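Local coordinates for glutaminase 1 (Escherichia coli, PDB 1U60), which catalyses the hydrolysis of L-glutamine to L-glutamate and ammonium, at residues A[71-79]-A[138-146]; A[10-21]-A[291-302]. All coordinates share one frame; numbering follows the deposited sequence.

In the fold
Both contacts pair two helices distant in sequence, yet they share no element and lie on opposite sides of the chain's centre, with centres about 29 Å apart. Contact 1 is mostly buried: helices 68-80 and 132-147 of the helical region meet mainly through apolar groups, with one salt bridge at one end. Contact 2, only partly buried, joins the two terminal helices, 4-18 and 290-303, beside the five-stranded antiparallel sheet, and relies on small residues, one aromatic ring and side-chain bonds to backbone carbonyls. Along the chain, contact 1 is nested within the loop that contact 2 closes. Contact 1 comes nearer the predicted substrate site; contact 2 is away from it.

Contact 1. Residues A[71-79]-A[138-146]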
# COMPACT_ATOMS: atom_id res chain seq x y z
N CYS A 71 -11.09 -6.84 -12.29
CA CYS A 71 -11.19 -7.85 -13.35
C CYS A 71 -10.55 -7.38 -14.66
O CYS A 71 -9.89 -8.13 -15.35
CB CYS A 71 -12.63 -8.24 -13.63
SG CYS A 71 -13.60 -8.74 -12.15
N THR A 72 -10.76 -6.12 -15.02
CA THR A 72 -10.19 -5.64 -16.27
C THR A 72 -8.69 -5.49 -16.14
O THR A 72 -7.92 -5.71 -17.13
CB THR A 72 -10.92 -4.34 -16.65
OG1 THR A 72 -12.26 -4.69 -17.09
CG2 THR A 72 -10.21 -3.60 -17.81
N LEU A 73 -8.23 -5.09 -14.95
CA LEU A 73 -6.80 -5.06 -14.68
C LEU A 73 -6.22 -6.46 -14.92
O LEU A 73 -5.13 -6.63 -15.48
CB LEU A 73 -6.53 -4.59 -13.25
CG LEU A 73 -5.10 -4.70 -12.75
CD1 LEU A 73 -4.17 -3.96 -13.76
CD2 LEU A 73 -4.92 -4.20 -11.33
N ALA A 74 -6.89 -7.47 -14.37
CA ALA A 74 -6.39 -8.85 -14.50
C ALA A 74 -6.26 -9.21 -15.99
O ALA A 74 -5.23 -9.73 -16.43
CB ALA A 74 -7.27 -9.77 -13.79
N LEU A 75 -7.26 -8.84 -16.79
CA LEU A 75 -7.20 -9.10 -18.22
C LEU A 75 -6.07 -8.33 -18.91
O LEU A 75 -5.37 -8.86 -19.78
CB LEU A 75 -8.56 -8.82 -18.87
CG LEU A 75 -8.66 -9.18 -20.33
CD1 LEU A 75 -8.25 -10.62 -20.60
CD2 LEU A 75 -10.05 -8.89 -20.78
N ALA A 76 -5.88 -7.07 -18.52
CA ALA A 76 -4.83 -6.26 -19.17
C ALA A 76 -3.48 -6.89 -18.89
O ALA A 76 -2.60 -6.93 -19.76
CB ALA A 76 -4.84 -4.87 -18.66
N LEU A 77 -3.29 -7.39 -17.68
CA LEU A 77 -2.03 -8.05 -17.35
C LEU A 77 -1.80 -9.30 -18.19
O LEU A 77 -0.68 -9.55 -18.67
CB LEU A 77 -1.92 -8.36 -15.85
CG LEU A 77 -1.73 -7.18 -14.87
CD1 LEU A 77 -2.10 -7.61 -13.48
CD2 LEU A 77 -0.29 -6.66 -14.93
N GLU A 78 -2.85 -10.08 -18.43
CA GLU A 78 -2.73 -11.27 -19.25
C GLU A 78 -2.44 -10.88 -20.69
O GLU A 78 -1.62 -11.53 -21.36
CB GLU A 78 -4.02 -12.11 -19.22
CG GLU A 78 -4.37 -12.69 -17.86
CD GLU A 78 -3.35 -13.72 -17.39
OE1 GLU A 78 -2.92 -14.56 -18.22
OE2 GLU A 78 -2.93 -13.66 -16.22
N ASP A 79 -3.07 -9.80 -21.15
CA ASP A 79 -2.90 -9.32 -22.54
C ASP A 79 -1.56 -8.68 -22.85
O ASP A 79 -0.94 -9.01 -23.86
CB ASP A 79 -3.97 -8.31 -22.91
CG ASP A 79 -5.31 -8.93 -23.24
OD1 ASP A 79 -5.48 -10.18 -23.20
OD2 ASP A 79 -6.28 -8.19 -23.47
N ARG A 138 -14.83 -9.74 -24.08
CA ARG A 138 -13.66 -10.32 -23.41
C ARG A 138 -13.65 -9.94 -21.93
O ARG A 138 -13.33 -10.75 -21.10
CB ARG A 138 -12.38 -9.91 -24.10
CG ARG A 138 -12.21 -10.46 -25.55
CD ARG A 138 -10.82 -10.19 -26.15
NE ARG A 138 -9.80 -10.96 -25.44
CZ ARG A 138 -8.77 -10.46 -24.74
NH1 ARG A 138 -8.50 -9.17 -24.69
NH2 ARG A 138 -7.94 -11.32 -24.15
N ILE A 139 -14.09 -8.73 -21.61
CA ILE A 139 -14.20 -8.27 -20.19
C ILE A 139 -15.30 -8.99 -19.45
O ILE A 139 -15.09 -9.47 -18.36
CB ILE A 139 -14.38 -6.76 -20.15
CG1 ILE A 139 -13.04 -6.07 -20.49
CG2 ILE A 139 -14.88 -6.28 -18.77
CD1 ILE A 139 -13.15 -4.59 -20.83
N LEU A 140 -16.49 -9.13 -20.08
CA LEU A 140 -17.59 -9.89 -19.49
C LEU A 140 -17.13 -11.33 -19.19
O LEU A 140 -17.41 -11.87 -18.14
CB LEU A 140 -18.83 -9.87 -20.39
CG LEU A 140 -20.00 -10.70 -19.90
CD1 LEU A 140 -20.47 -10.21 -18.53
CD2 LEU A 140 -21.15 -10.65 -20.92
N HIS A 141 -16.39 -11.92 -20.12
CA HIS A 141 -15.93 -13.30 -19.98
C HIS A 141 -14.98 -13.44 -18.80
O HIS A 141 -15.11 -14.37 -18.02
CB HIS A 141 -15.27 -13.75 -21.28
CG HIS A 141 -14.89 -15.19 -21.29
ND1 HIS A 141 -15.82 -16.20 -21.36
CD2 HIS A 141 -13.67 -15.78 -21.19
CE1 HIS A 141 -15.19 -17.37 -21.35
NE2 HIS A 141 -13.89 -17.14 -21.23
N ILE A 142 -14.02 -12.53 -18.65
CA ILE A 142 -13.13 -12.65 -17.50
C ILE A 142 -13.84 -12.46 -16.17
O ILE A 142 -13.53 -13.17 -15.18
CB ILE A 142 -11.87 -11.79 -17.62
CG1 ILE A 142 -10.79 -12.46 -16.76
CG2 ILE A 142 -12.09 -10.33 -17.23
CD1 ILE A 142 -9.44 -11.76 -16.86
N GLN A 143 -14.83 -11.55 -16.11
CA GLN A 143 -15.65 -11.43 -14.89
C GLN A 143 -16.33 -12.77 -14.55
O GLN A 143 -16.31 -13.22 -13.44
CB GLN A 143 -16.73 -10.33 -15.00
CG GLN A 143 -16.28 -8.92 -15.14
CD GLN A 143 -17.43 -7.94 -15.05
OE1 GLN A 143 -18.58 -8.31 -14.76
NE2 GLN A 143 -17.14 -6.68 -15.35
N GLN A 144 -16.92 -13.43 -15.56
CA GLN A 144 -17.54 -14.71 -15.35
C GLN A 144 -16.54 -15.80 -14.95
O GLN A 144 -16.81 -16.63 -14.06
CB GLN A 144 -18.34 -15.13 -16.60
CG GLN A 144 -19.52 -14.19 -16.93
CD GLN A 144 -20.13 -14.42 -18.30
OE1 GLN A 144 -19.49 -15.00 -19.21
NE2 GLN A 144 -21.37 -13.90 -18.50
N GLN A 145 -15.35 -15.78 -15.55
CA GLN A 145 -14.31 -16.73 -15.20
C GLN A 145 -13.82 -16.56 -13.77
O GLN A 145 -13.56 -17.53 -13.10
CB GLN A 145 -13.13 -16.59 -16.14
CG GLN A 145 -13.36 -17.07 -17.52
CD GLN A 145 -12.10 -16.87 -18.39
OE1 GLN A 145 -11.67 -15.71 -18.64
NE2 GLN A 145 -11.53 -17.96 -18.88
N LEU A 146 -13.69 -15.32 -13.35
CA LEU A 146 -13.14 -15.02 -12.00
C LEU A 146 -14.16 -15.18 -10.88
O LEU A 146 -13.80 -15.64 -9.83
CB LEU A 146 -12.63 -13.60 -11.98
CG LEU A 146 -11.40 -13.35 -12.83
CD1 LEU A 146 -11.24 -11.85 -12.96
CD2 LEU A 146 -10.19 -13.93 -12.21
O HOH W 1 -14.22 -5.77 -15.39
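I142 turns CG1 anti to its backbone N (chi1 -154°), and L75 does the same with CG, bringing the side chains together between helices 68-80 and 132-147. This is a steep helix-helix crossing in the helical region of the beta-lactamase-like glutaminase fold, the axes of the two short segments crossing at 108° and approaching to 9.3 Å. The I142 CD1 methyl lies against the L75 backbone, 3.6 Å from L75 N; I142 CG2 rests 3.6 Å from C71 O. C71 fits between Q143 CG and L146 CD1. Next to C71, the I139 CG2 methyl packs on T72 OG1 at 3.5 Å. That hydroxyl shares a water with Q143 NE2, while Q143 OE1 is held by T198. Predicted substrate-binding Y192 lies about 7 Å from T72, side chain to side chain. At the far end R138 bends at chi3 (68°) and presents NH1 and NH2 to D79, with L75 CD2 over one face of its guanidinium. N128 backbone atoms bond both partners. The carboxylate of D79 and the guanidinium of R138 lie nearly coplanar, and the end-on salt bridge is close to straight: R138 NH1 to D79 OD2 is 2.7 Å, R138 NH2 to D79 OD1 2.9 Å.

Contact 2. Residues A[10-21]-A[291-302]; sequences AVDQAYTQFHSL and RGQKMVASVAKQ. With EDO (1,2-ethanediol), chain E.
A14 supplies the apolar centre, its CB a knob in the hole formed by M295, S298, V299 and Q302, 3.8 Å from V299 CG2. A10 and V11 continue this packing along V299, while M295 CG reaches F18 CB at 3.7 Å. The aromatic contact is CH-pi: K294 CB stands over one face of the F18 ring, 3.7 Å from its centroid, with Q17 CG over the opposite face. K294 bends at chi2 (-72°), keeping CG and CD beside the ring, before NZ hydrogen-bonds O2 of a 1,2-ethanediol, probably from the crystallisation liquor. These are the terminal helices of the beta-lactamase-like fold, running roughly antiparallel at 142° beside the five-stranded sheet, where V299 touches V43, I45 and I276. Two backbone carbonyls take the direct hydrogen bonds between the segments. Q302 NE2 donates to A10 O at 3.1 Å, joining the A14 N-H already there; Q302 NE2 also donates to S298 OG of its own helix. A water bridges S298 OG and Q17 OE1. The type I turn F18-L21 brings L21 O to R291. Extended from CG to NE, R291 bonds that oxygen through NE at 2.7 Å and weakly through NH2, while its NH1 is held by S280 and G38 O.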
# COMPACT_ATOMS: atom_id res chain seq x y z
N ALA A 10 -16.86 -17.74 12.01
CA ALA A 10 -16.36 -16.42 11.70
C ALA A 10 -17.33 -15.61 10.88
O ALA A 10 -17.58 -14.48 11.24
CB ALA A 10 -14.99 -16.49 11.04
N VAL A 11 -17.91 -16.16 9.80
CA VAL A 11 -18.88 -15.40 9.03
C VAL A 11 -20.18 -15.17 9.82
O VAL A 11 -20.78 -14.12 9.69
CB VAL A 11 -19.26 -15.98 7.61
CG1 VAL A 11 -18.00 -16.09 6.73
CG2 VAL A 11 -19.94 -17.29 7.68
N ASP A 12 -20.62 -16.18 10.57
CA ASP A 12 -21.79 -16.02 11.47
C ASP A 12 -21.63 -14.90 12.49
O ASP A 12 -22.52 -14.05 12.64
CB ASP A 12 -22.10 -17.35 12.19
CG ASP A 12 -22.75 -18.38 11.24
OD1 ASP A 12 -23.10 -18.03 10.10
OD2 ASP A 12 -22.98 -19.56 11.58
N GLN A 13 -20.50 -14.87 13.17
CA GLN A 13 -20.25 -13.83 14.17
C GLN A 13 -20.07 -12.45 13.55
O GLN A 13 -20.53 -11.45 14.10
CB GLN A 13 -19.04 -14.22 15.03
CG GLN A 13 -19.33 -15.54 15.78
CD GLN A 13 -18.26 -15.97 16.78
OE1 GLN A 13 -17.18 -15.36 16.87
NE2 GLN A 13 -18.56 -17.03 17.55
N ALA A 14 -19.41 -12.37 12.39
CA ALA A 14 -19.31 -11.07 11.74
C ALA A 14 -20.68 -10.51 11.35
O ALA A 14 -20.91 -9.32 11.44
CB ALA A 14 -18.42 -11.17 10.47
N TYR A 15 -21.53 -11.39 10.84
CA TYR A 15 -22.88 -11.03 10.42
C TYR A 15 -23.67 -10.62 11.68
O TYR A 15 -24.29 -9.57 11.71
CB TYR A 15 -23.56 -12.22 9.73
CG TYR A 15 -24.98 -11.94 9.40
CD1 TYR A 15 -25.34 -11.19 8.28
CD2 TYR A 15 -26.01 -12.42 10.22
CE1 TYR A 15 -26.68 -10.90 7.98
CE2 TYR A 15 -27.35 -12.13 9.93
CZ TYR A 15 -27.68 -11.37 8.81
OH TYR A 15 -29.00 -11.07 8.52
N THR A 16 -23.61 -11.43 12.72
CA THR A 16 -24.41 -11.11 13.94
C THR A 16 -24.01 -9.78 14.51
O THR A 16 -24.88 -8.95 14.83
CB THR A 16 -24.30 -12.20 14.99
OG1 THR A 16 -24.77 -13.44 14.44
CG2 THR A 16 -25.21 -11.88 16.25
N GLN A 17 -22.71 -9.54 14.59
CA GLN A 17 -22.18 -8.36 15.23
C GLN A 17 -22.45 -7.07 14.44
O GLN A 17 -22.63 -6.00 15.04
CB GLN A 17 -20.67 -8.55 15.50
CG GLN A 17 -19.96 -7.34 16.07
CD GLN A 17 -18.57 -7.64 16.66
OE1 GLN A 17 -18.07 -8.78 16.57
NE2 GLN A 17 -17.97 -6.63 17.29
N PHE A 18 -22.48 -7.14 13.12
CA PHE A 18 -22.54 -5.93 12.28
C PHE A 18 -23.69 -5.79 11.29
O PHE A 18 -23.81 -4.73 10.71
CB PHE A 18 -21.19 -5.74 11.51
CG PHE A 18 -20.03 -5.49 12.39
CD1 PHE A 18 -19.90 -4.27 13.02
CD2 PHE A 18 -19.08 -6.46 12.63
CE1 PHE A 18 -18.85 -4.01 13.86
CE2 PHE A 18 -18.00 -6.21 13.49
CZ PHE A 18 -17.89 -4.98 14.10
N HIS A 19 -24.52 -6.82 11.08
CA HIS A 19 -25.41 -6.82 9.89
C HIS A 19 -26.43 -5.67 9.91
O HIS A 19 -26.92 -5.26 8.85
CB HIS A 19 -26.16 -8.16 9.65
CG HIS A 19 -27.25 -8.44 10.63
ND1 HIS A 19 -28.37 -7.64 10.75
CD2 HIS A 19 -27.41 -9.42 11.53
CE1 HIS A 19 -29.15 -8.10 11.71
NE2 HIS A 19 -28.60 -9.19 12.19
N SER A 20 -26.78 -5.23 11.12
CA SER A 20 -27.82 -4.21 11.31
C SER A 20 -27.25 -2.86 11.77
O SER A 20 -27.98 -1.98 12.23
CB SER A 20 -28.82 -4.69 12.35
OG SER A 20 -28.19 -4.71 13.62
N LEU A 21 -25.93 -2.71 11.65
CA LEU A 21 -25.24 -1.52 12.08
C LEU A 21 -25.70 -0.33 11.24
O LEU A 21 -25.67 -0.39 10.03
CB LEU A 21 -23.74 -1.74 11.89
CG LEU A 21 -22.78 -0.73 12.50
CD1 LEU A 21 -22.65 -1.02 14.01
CD2 LEU A 21 -21.43 -0.79 11.74
N ARG A 291 -21.17 -1.43 6.65
CA ARG A 291 -21.24 -2.76 7.22
C ARG A 291 -20.29 -3.73 6.50
O ARG A 291 -19.73 -4.62 7.12
CB ARG A 291 -22.66 -3.32 7.16
CG ARG A 291 -23.73 -2.59 7.96
CD ARG A 291 -25.13 -3.08 7.56
NE ARG A 291 -26.15 -2.15 8.05
CZ ARG A 291 -27.22 -1.82 7.38
NH1 ARG A 291 -27.45 -2.34 6.17
NH2 ARG A 291 -28.07 -0.97 7.92
N GLY A 292 -20.17 -3.58 5.18
CA GLY A 292 -19.36 -4.47 4.37
C GLY A 292 -17.92 -4.45 4.92
O GLY A 292 -17.27 -5.48 5.04
N GLN A 293 -17.41 -3.25 5.20
CA GLN A 293 -16.05 -3.09 5.69
C GLN A 293 -15.87 -3.79 7.00
O GLN A 293 -14.91 -4.52 7.22
CB GLN A 293 -15.69 -1.61 5.90
CG GLN A 293 -15.29 -0.93 4.63
CD GLN A 293 -15.12 0.58 4.79
OE1 GLN A 293 -13.97 1.09 4.75
NE2 GLN A 293 -16.25 1.31 4.93
N LYS A 294 -16.83 -3.56 7.90
CA LYS A 294 -16.75 -4.10 9.26
C LYS A 294 -16.87 -5.63 9.24
O LYS A 294 -16.17 -6.30 9.96
CB LYS A 294 -17.81 -3.43 10.19
CG LYS A 294 -17.44 -1.99 10.53
CD LYS A 294 -16.24 -1.82 11.52
CE LYS A 294 -15.58 -0.39 11.38
NZ LYS A 294 -15.88 0.53 12.52
N MET A 295 -17.73 -6.18 8.40
CA MET A 295 -17.92 -7.61 8.37
C MET A 295 -16.66 -8.32 7.80
O MET A 295 -16.24 -9.34 8.31
CB MET A 295 -19.19 -7.99 7.58
CG MET A 295 -20.45 -7.69 8.41
SD MET A 295 -21.95 -8.31 7.54
CE MET A 295 -22.14 -7.24 6.35
N VAL A 296 -16.07 -7.78 6.73
CA VAL A 296 -14.83 -8.36 6.19
C VAL A 296 -13.69 -8.24 7.19
O VAL A 296 -12.96 -9.23 7.42
CB VAL A 296 -14.45 -7.72 4.86
CG1 VAL A 296 -13.05 -8.12 4.45
CG2 VAL A 296 -15.48 -8.11 3.71
N ALA A 297 -13.52 -7.05 7.78
CA ALA A 297 -12.49 -6.87 8.80
C ALA A 297 -12.67 -7.84 9.95
O ALA A 297 -11.71 -8.39 10.48
CB ALA A 297 -12.52 -5.42 9.31
N SER A 298 -13.93 -8.05 10.36
CA SER A 298 -14.21 -8.97 11.46
C SER A 298 -13.76 -10.40 11.16
O SER A 298 -13.08 -11.04 11.95
CB SER A 298 -15.70 -8.95 11.80
OG SER A 298 -15.94 -9.91 12.83
N VAL A 299 -14.09 -10.92 9.97
CA VAL A 299 -13.68 -12.25 9.61
C VAL A 299 -12.15 -12.35 9.65
O VAL A 299 -11.57 -13.30 10.22
CB VAL A 299 -14.24 -12.64 8.22
CG1 VAL A 299 -13.67 -14.02 7.72
CG2 VAL A 299 -15.77 -12.71 8.24
N ALA A 300 -11.49 -11.36 9.04
CA ALA A 300 -10.06 -11.39 8.91
C ALA A 300 -9.43 -11.33 10.32
O ALA A 300 -8.45 -12.03 10.61
CB ALA A 300 -9.54 -10.24 8.05
N LYS A 301 -10.02 -10.53 11.21
CA LYS A 301 -9.47 -10.37 12.56
C LYS A 301 -9.68 -11.66 13.37
O LYS A 301 -8.80 -12.11 14.11
CB LYS A 301 -10.15 -9.24 13.28
CG LYS A 301 -9.60 -8.96 14.67
CD LYS A 301 -9.95 -7.56 15.16
CE LYS A 301 -9.32 -7.28 16.53
NZ LYS A 301 -10.38 -7.00 17.54
N GLN A 302 -10.85 -12.24 13.25
CA GLN A 302 -11.18 -13.47 13.97
C GLN A 302 -10.28 -14.62 13.52
O GLN A 302 -9.91 -15.45 14.34
CB GLN A 302 -12.62 -13.89 13.75
CG GLN A 302 -13.71 -13.06 14.45
CD GLN A 302 -15.10 -13.57 14.06
OE1 GLN A 302 -15.50 -14.66 14.51
NE2 GLN A 302 -15.78 -12.84 13.16
C1 EDO E . -16.14 4.22 10.93
O1 EDO E . -16.67 5.52 10.74
C2 EDO E . -14.62 4.26 11.02
O2 EDO E . -14.21 2.96 11.37
O HOH W 2 -15.16 -9.17 15.21